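Local coordinates for protein rutinosidase (Aspergillus niger, PDB 6I1A) that belongs to glycosyl hydrolase family 5 and acts as a rutinosidase, a secreted fungal hydrolase that probably also cleaves glucose units from beta-1,3-glucans, at residues V25-W30 with T89-P94; P191-A196 with M240-F245. All blocks are in the same frame, centred on the assembly; numbering follows the deposited sequence.

Contact 1. Residues V25-W30 with T89-P94; sequences VNLGGW and TVLRIP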
loop_
_atom_site.group_PDB
_atom_site.type_symbol
_atom_site.label_atom_id
_atom_site.label_comp_id
_atom_site.label_asym_id
_atom_site.label_seq_id
_atom_site.Cartn_x
_atom_site.Cartn_y
_atom_site.Cartn_z
ATOM N N VAL A 25 -9.118 1.823 -24.734
ATOM C CA VAL A 25 -9.860 0.752 -24.072
ATOM C C VAL A 25 -9.163 -0.596 -24.293
ATOM O O VAL A 25 -8.552 -0.823 -25.360
ATOM C CB VAL A 25 -11.324 0.776 -24.576
ATOM C CG1 VAL A 25 -11.475 0.274 -25.996
ATOM C CG2 VAL A 25 -12.229 0.037 -23.628
ATOM N N ASN A 26 -9.382 -1.484 -23.344
ATOM C CA ASN A 26 -9.063 -2.906 -23.522
ATOM C C ASN A 26 -10.193 -3.598 -24.235
ATOM O O ASN A 26 -11.369 -3.296 -23.995
ATOM C CB ASN A 26 -8.862 -3.612 -22.199
ATOM C CG ASN A 26 -7.533 -3.234 -21.568
ATOM O OD1 ASN A 26 -6.529 -3.911 -21.866
ATOM N ND2 ASN A 26 -7.485 -2.149 -20.788
ATOM N N LEU A 27 -9.840 -4.510 -25.138
ATOM C CA LEU A 27 -10.806 -5.459 -25.721
ATOM C C LEU A 27 -10.664 -6.760 -24.937
ATOM O O LEU A 27 -10.322 -7.833 -25.518
ATOM C CB LEU A 27 -10.588 -5.590 -27.226
ATOM C CG LEU A 27 -10.640 -4.347 -28.070
ATOM C CD1 LEU A 27 -10.467 -4.661 -29.543
ATOM C CD2 LEU A 27 -11.924 -3.544 -27.856
ATOM N N GLY A 28 -10.872 -6.730 -23.632
ATOM C CA GLY A 28 -10.752 -7.901 -22.794
ATOM C C GLY A 28 -11.923 -8.844 -22.915
ATOM O O GLY A 28 -12.991 -8.470 -23.394
ATOM N N GLY A 29 -11.762 -10.085 -22.466
ATOM C CA GLY A 29 -12.846 -11.050 -22.473
ATOM C C GLY A 29 -13.225 -11.491 -23.856
ATOM O O GLY A 29 -14.268 -12.137 -24.015
ATOM N N TRP A 30 -12.384 -11.213 -24.836
ATOM C CA TRP A 30 -12.674 -11.460 -26.279
ATOM C C TRP A 30 -11.819 -12.631 -26.755
ATOM O O TRP A 30 -12.371 -13.717 -27.056
ATOM C CB TRP A 30 -12.450 -10.209 -27.083
ATOM C CG TRP A 30 -12.592 -10.378 -28.567
ATOM C CD1 TRP A 30 -13.503 -11.151 -29.258
ATOM C CD2 TRP A 30 -11.817 -9.710 -29.568
ATOM N NE1 TRP A 30 -13.325 -11.012 -30.610
ATOM C CE2 TRP A 30 -12.290 -10.128 -30.838
ATOM C CE3 TRP A 30 -10.753 -8.812 -29.529
ATOM C CZ2 TRP A 30 -11.735 -9.627 -32.012
ATOM C CZ3 TRP A 30 -10.206 -8.373 -30.696
ATOM C CH2 TRP A 30 -10.696 -8.741 -31.929
ATOM N N THR A 89 -8.752 6.325 -29.045
ATOM C CA THR A 89 -7.688 6.335 -30.068
ATOM C C THR A 89 -6.645 5.228 -29.850
ATOM O O THR A 89 -5.709 5.123 -30.668
ATOM C CB THR A 89 -6.934 7.648 -30.094
ATOM O OG1 THR A 89 -6.314 7.893 -28.849
ATOM C CG2 THR A 89 -7.836 8.809 -30.452
ATOM N N VAL A 90 -6.800 4.370 -28.839
ATOM C CA VAL A 90 -5.868 3.246 -28.569
ATOM C C VAL A 90 -6.677 2.017 -28.225
ATOM O O VAL A 90 -7.658 2.140 -27.432
ATOM C CB VAL A 90 -4.951 3.591 -27.392
ATOM C CG1 VAL A 90 -4.044 2.428 -27.041
ATOM C CG2 VAL A 90 -4.149 4.835 -27.694
ATOM N N LEU A 91 -6.312 0.870 -28.762
ATOM C CA LEU A 91 -6.910 -0.414 -28.403
ATOM C C LEU A 91 -5.844 -1.280 -27.785
ATOM O O LEU A 91 -4.832 -1.547 -28.455
ATOM C CB LEU A 91 -7.539 -1.130 -29.599
ATOM C CG LEU A 91 -8.622 -0.360 -30.369
ATOM C CD1 LEU A 91 -9.027 -1.080 -31.637
ATOM C CD2 LEU A 91 -9.815 -0.083 -29.493
ATOM N N ARG A 92 -6.032 -1.705 -26.555
ATOM C CA ARG A 92 -5.154 -2.722 -25.950
ATOM C C ARG A 92 -5.864 -4.040 -26.093
ATOM O O ARG A 92 -7.061 -4.172 -25.706
ATOM C CB ARG A 92 -4.877 -2.412 -24.494
ATOM C CG ARG A 92 -4.032 -3.481 -23.812
ATOM C CD ARG A 92 -3.451 -3.015 -22.505
ATOM N NE ARG A 92 -2.595 -3.946 -21.788
ATOM C CZ ARG A 92 -2.958 -4.802 -20.842
ATOM N NH1 ARG A 92 -4.237 -4.953 -20.479
ATOM N NH2 ARG A 92 -1.999 -5.479 -20.198
ATOM N N ILE A 93 -5.222 -5.043 -26.689
ATOM C CA ILE A 93 -5.837 -6.310 -27.055
ATOM C C ILE A 93 -5.162 -7.474 -26.355
ATOM O O ILE A 93 -4.098 -7.964 -26.816
ATOM C CB ILE A 93 -5.922 -6.518 -28.586
ATOM C CG1 ILE A 93 -6.447 -5.291 -29.313
ATOM C CG2 ILE A 93 -6.733 -7.759 -28.837
ATOM C CD1 ILE A 93 -6.584 -5.422 -30.803
ATOM N N PRO A 94 -5.703 -7.948 -25.225
ATOM C CA PRO A 94 -5.185 -9.114 -24.524
ATOM C C PRO A 94 -5.444 -10.375 -25.350
ATOM O O PRO A 94 -6.554 -10.610 -25.821
ATOM C CB PRO A 94 -5.965 -9.145 -23.199
ATOM C CG PRO A 94 -6.417 -7.730 -23.037
ATOM C CD PRO A 94 -6.749 -7.257 -24.436
HETATM O O HOH W 1 -9.290 -10.347 -25.338
#
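R92 and N26 lie side by side, and NH1 of the arginine gives a 2.9 Å hydrogen bond to OD1 of N26. The acceptor sits at the edge of the guanidinium, while the amide is turned 85° against it and NH1 stands 26° off the carbonyl plane. With CG anti to the backbone N (chi1 177°) and the chain stretched to NE, R92 carries its charge alongside the asparagine. A forked amide suits this place: OD1 accepts from R92 while ND2 donates to G302 O. The guanidinium also forms salt bridges, from NE to E190, NH1 to E303 and NH2 to D264, so its buried positive charge probably has ample compensation.

Beneath these side chains run strands 22-26 and 90-95, parallel neighbours in the TIM barrel of glycosyl hydrolase family 5. V25 N donates to V90 O at 3.1 Å, and V25 O accepts from R92 N at 2.9 Å. The ladder ends where L27 N meets R92 O at 2.9 Å. P94, with no N-H to satisfy, then sets its ring against L27 O. L27 O accepts a hydrogen bond from a water at 2.7 Å; the same water donates to P94 O and accepts from W30 N.

On the face opposite N26, V25 CG1 packs on L91 CD2 at 3.9 Å. Beyond it, I93 CG2 rests obliquely on the indole of W30, whose NE1 donates to Y71 O.

Contact 2. Residues P191-A196 with M240-F245; sequences PINEPA and MFQGSF. With EDO (1,2-ethanediol), chain K; EDO (1,2-ethanediol), chain H.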
loop_
_atom_site.group_PDB
_atom_site.type_symbol
_atom_site.label_atom_id
_atom_site.label_comp_id
_atom_site.label_asym_id
_atom_site.label_seq_id
_atom_site.Cartn_x
_atom_site.Cartn_y
_atom_site.Cartn_z
ATOM N N PRO A 191 4.872 -7.948 -23.977
ATOM C CA PRO A 191 5.170 -9.386 -23.943
ATOM C C PRO A 191 4.878 -10.143 -22.649
ATOM O O PRO A 191 5.093 -11.353 -22.575
ATOM C CB PRO A 191 6.702 -9.344 -24.187
ATOM C CG PRO A 191 7.160 -8.121 -23.490
ATOM C CD PRO A 191 6.067 -7.118 -23.862
ATOM N N ILE A 192 4.366 -9.437 -21.641
ATOM C CA ILE A 192 3.945 -10.123 -20.401
ATOM C C ILE A 192 2.887 -9.253 -19.725
ATOM O O ILE A 192 2.853 -8.028 -19.958
ATOM C CB ILE A 192 5.156 -10.405 -19.466
ATOM C CG1 ILE A 192 4.865 -11.522 -18.442
ATOM C CG2 ILE A 192 5.666 -9.150 -18.796
ATOM C CD1 ILE A 192 6.158 -12.125 -17.857
ATOM N N ASN A 193 2.082 -9.901 -18.877
ATOM C CA ASN A 193 1.024 -9.200 -18.113
ATOM C C ASN A 193 0.995 -9.721 -16.697
ATOM O O ASN A 193 0.833 -10.940 -16.481
ATOM C CB ASN A 193 -0.319 -9.436 -18.775
ATOM C CG ASN A 193 -1.416 -8.703 -18.034
ATOM O OD1 ASN A 193 -1.546 -7.492 -18.191
ATOM N ND2 ASN A 193 -2.202 -9.433 -17.232
ATOM N N GLU A 194 1.190 -8.848 -15.701
ATOM C CA GLU A 194 1.030 -9.133 -14.268
ATOM C C GLU A 194 1.742 -10.422 -13.846
ATOM O O GLU A 194 1.154 -11.274 -13.167
ATOM C CB GLU A 194 -0.448 -9.114 -13.879
ATOM C CG GLU A 194 -1.099 -7.781 -14.078
ATOM C CD GLU A 194 -2.568 -7.760 -13.665
ATOM O OE1 GLU A 194 -3.096 -8.730 -13.089
ATOM O OE2 GLU A 194 -3.179 -6.620 -13.796
ATOM N N PRO A 195 3.062 -10.542 -14.118
ATOM C CA PRO A 195 3.803 -11.662 -13.547
ATOM C C PRO A 195 3.826 -11.537 -12.024
ATOM O O PRO A 195 4.021 -10.430 -11.476
ATOM C CB PRO A 195 5.214 -11.499 -14.165
ATOM C CG PRO A 195 5.313 -10.004 -14.442
ATOM C CD PRO A 195 3.920 -9.594 -14.831
ATOM N N ALA A 196 3.683 -12.647 -11.313
ATOM C CA ALA A 196 3.659 -12.666 -9.839
ATOM C C ALA A 196 4.044 -14.055 -9.369
ATOM O O ALA A 196 3.410 -15.005 -9.804
ATOM C CB ALA A 196 2.312 -12.252 -9.353
ATOM N N MET A 240 6.222 -2.497 -24.531
ATOM C CA MET A 240 5.504 -2.075 -23.330
ATOM C C MET A 240 5.695 -3.133 -22.235
ATOM O O MET A 240 5.296 -4.320 -22.405
ATOM C CB MET A 240 4.033 -1.912 -23.674
ATOM C CG MET A 240 3.177 -1.536 -22.459
ATOM S SD MET A 240 1.501 -0.975 -22.898
ATOM C CE MET A 240 1.845 0.658 -23.521
ATOM N N PHE A 241 6.351 -2.714 -21.177
ATOM C CA PHE A 241 6.730 -3.557 -20.034
ATOM C C PHE A 241 5.718 -3.369 -18.907
ATOM O O PHE A 241 5.658 -2.269 -18.311
ATOM C CB PHE A 241 8.145 -3.227 -19.585
ATOM C CG PHE A 241 8.651 -4.046 -18.436
ATOM C CD1 PHE A 241 8.081 -5.269 -18.081
ATOM C CD2 PHE A 241 9.741 -3.592 -17.719
ATOM C CE1 PHE A 241 8.551 -5.988 -16.981
ATOM C CE2 PHE A 241 10.222 -4.330 -16.646
ATOM C CZ PHE A 241 9.630 -5.505 -16.263
ATOM N N GLN A 242 4.934 -4.419 -18.649
ATOM C CA GLN A 242 4.025 -4.482 -17.485
ATOM C C GLN A 242 4.818 -5.118 -16.336
ATOM O O GLN A 242 4.916 -6.355 -16.269
ATOM C CB GLN A 242 2.777 -5.271 -17.865
ATOM C CG GLN A 242 1.548 -4.963 -17.041
ATOM C CD GLN A 242 1.792 -5.133 -15.556
ATOM O OE1 GLN A 242 1.914 -6.266 -15.075
ATOM N NE2 GLN A 242 1.911 -4.023 -14.815
ATOM N N GLY A 243 5.450 -4.278 -15.505
ATOM C CA GLY A 243 6.352 -4.749 -14.454
ATOM C C GLY A 243 5.628 -5.115 -13.186
ATOM O O GLY A 243 6.026 -4.711 -12.087
ATOM N N SER A 244 4.596 -5.938 -13.297
ATOM C CA SER A 244 3.808 -6.399 -12.136
ATOM C C SER A 244 3.250 -5.148 -11.447
ATOM O O SER A 244 2.833 -4.201 -12.104
ATOM C CB SER A 244 4.638 -7.313 -11.249
ATOM O OG SER A 244 3.842 -8.018 -10.303
ATOM N N PHE A 245 3.293 -5.117 -10.123
ATOM C CA PHE A 245 2.778 -4.000 -9.305
ATOM C C PHE A 245 3.929 -3.362 -8.584
ATOM O O PHE A 245 3.688 -2.650 -7.603
ATOM C CB PHE A 245 1.670 -4.492 -8.374
ATOM C CG PHE A 245 0.582 -5.245 -9.089
ATOM C CD1 PHE A 245 -0.372 -4.555 -9.844
ATOM C CD2 PHE A 245 0.564 -6.614 -9.073
ATOM C CE1 PHE A 245 -1.346 -5.289 -10.538
ATOM C CE2 PHE A 245 -0.386 -7.337 -9.755
ATOM C CZ PHE A 245 -1.328 -6.679 -10.487
HETATM C C1 EDO K . -6.178 -8.228 -11.668
HETATM O O1 EDO K . -5.648 -8.825 -12.817
HETATM C C2 EDO K . -6.159 -6.746 -11.808
HETATM O O2 EDO K . -4.826 -6.169 -11.700
HETATM C C1 EDO H . 6.206 -0.671 -13.532
HETATM O O1 EDO H . 6.557 -1.486 -12.455
HETATM C C2 EDO H . 4.858 -1.055 -13.979
HETATM O O2 EDO H . 4.875 -1.488 -15.250
HETATM O O HOH W 2 5.014 -6.442 -20.645
#
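M240 O lies 3.2 Å from CD of P191, where strand 239-241 of the TIM barrel runs in nearly the same direction as the chain leaving strand 187-190. Segment 191-196 carries the Asn-Glu-Pro sequence N193-E194-P195, the family 5 signature whose glutamate serves as acid/base in relatives. Here the two backbones are joined through a water, which donates to M240 O and I192 O and accepts from Q242 N at 2.8 Å. The F241 ring packs on V219 and I223 of helix 213-233.

Q242 does most of the linking. Its side chain bends at chi2 (-55°), folding the amide back over its own loop: OE1 accepts from E194 N at 2.8 Å, bent to 138° at the hydrogen, and takes a weak bond from S244 N. NE2 lies almost coplanar with its acceptor S244 O, at 2.9 Å, and also donates to D264 O. Glutamine suits this place because one end of the amide accepts and the other donates, tying the loop to itself and to the Asn-Glu-Pro segment.

G243 centres an inverse gamma turn, its N-H bound to an ethanediol probably from the crystallisation liquor. Next, S244 points OG at P195 O, donating at 2.7 Å nearly along the C=O axis; a short hydroxyl is enough to reach that carbonyl.

F245 closes the segment beside the carboxylate of E194, to which H266 ND1 is hydrogen-bonded through OE2. A second ethanediol donates O1 to E194 OE1 at 2.6 Å and O2 to E194 OE2 at 2.7 Å. The phenyl ring, inclined 57° to the carboxylate, brings CZ within 3.6 Å of E194 CD.

From the N terminus, contact 1 comes first: strand 22-26 pairs with strand 90-95, closing a largely helical excursion of 58 residues. Contact 2 opens only after that loop is complete, bringing 240-245 against 191-196 across an interval that contains helix 213-233. The two loops therefore follow in series, neither nested nor crossed. Contact 1 joins two neighbouring strands of the barrel, whereas contact 2 joins the loop after strand 187-190 to strand 239-241, the following strand of the barrel. Their centres are 16 Å apart, yet they touch: R92 NH2 probably donates to N193 OD1 at 2.9 Å, linking the two through the barrel interior.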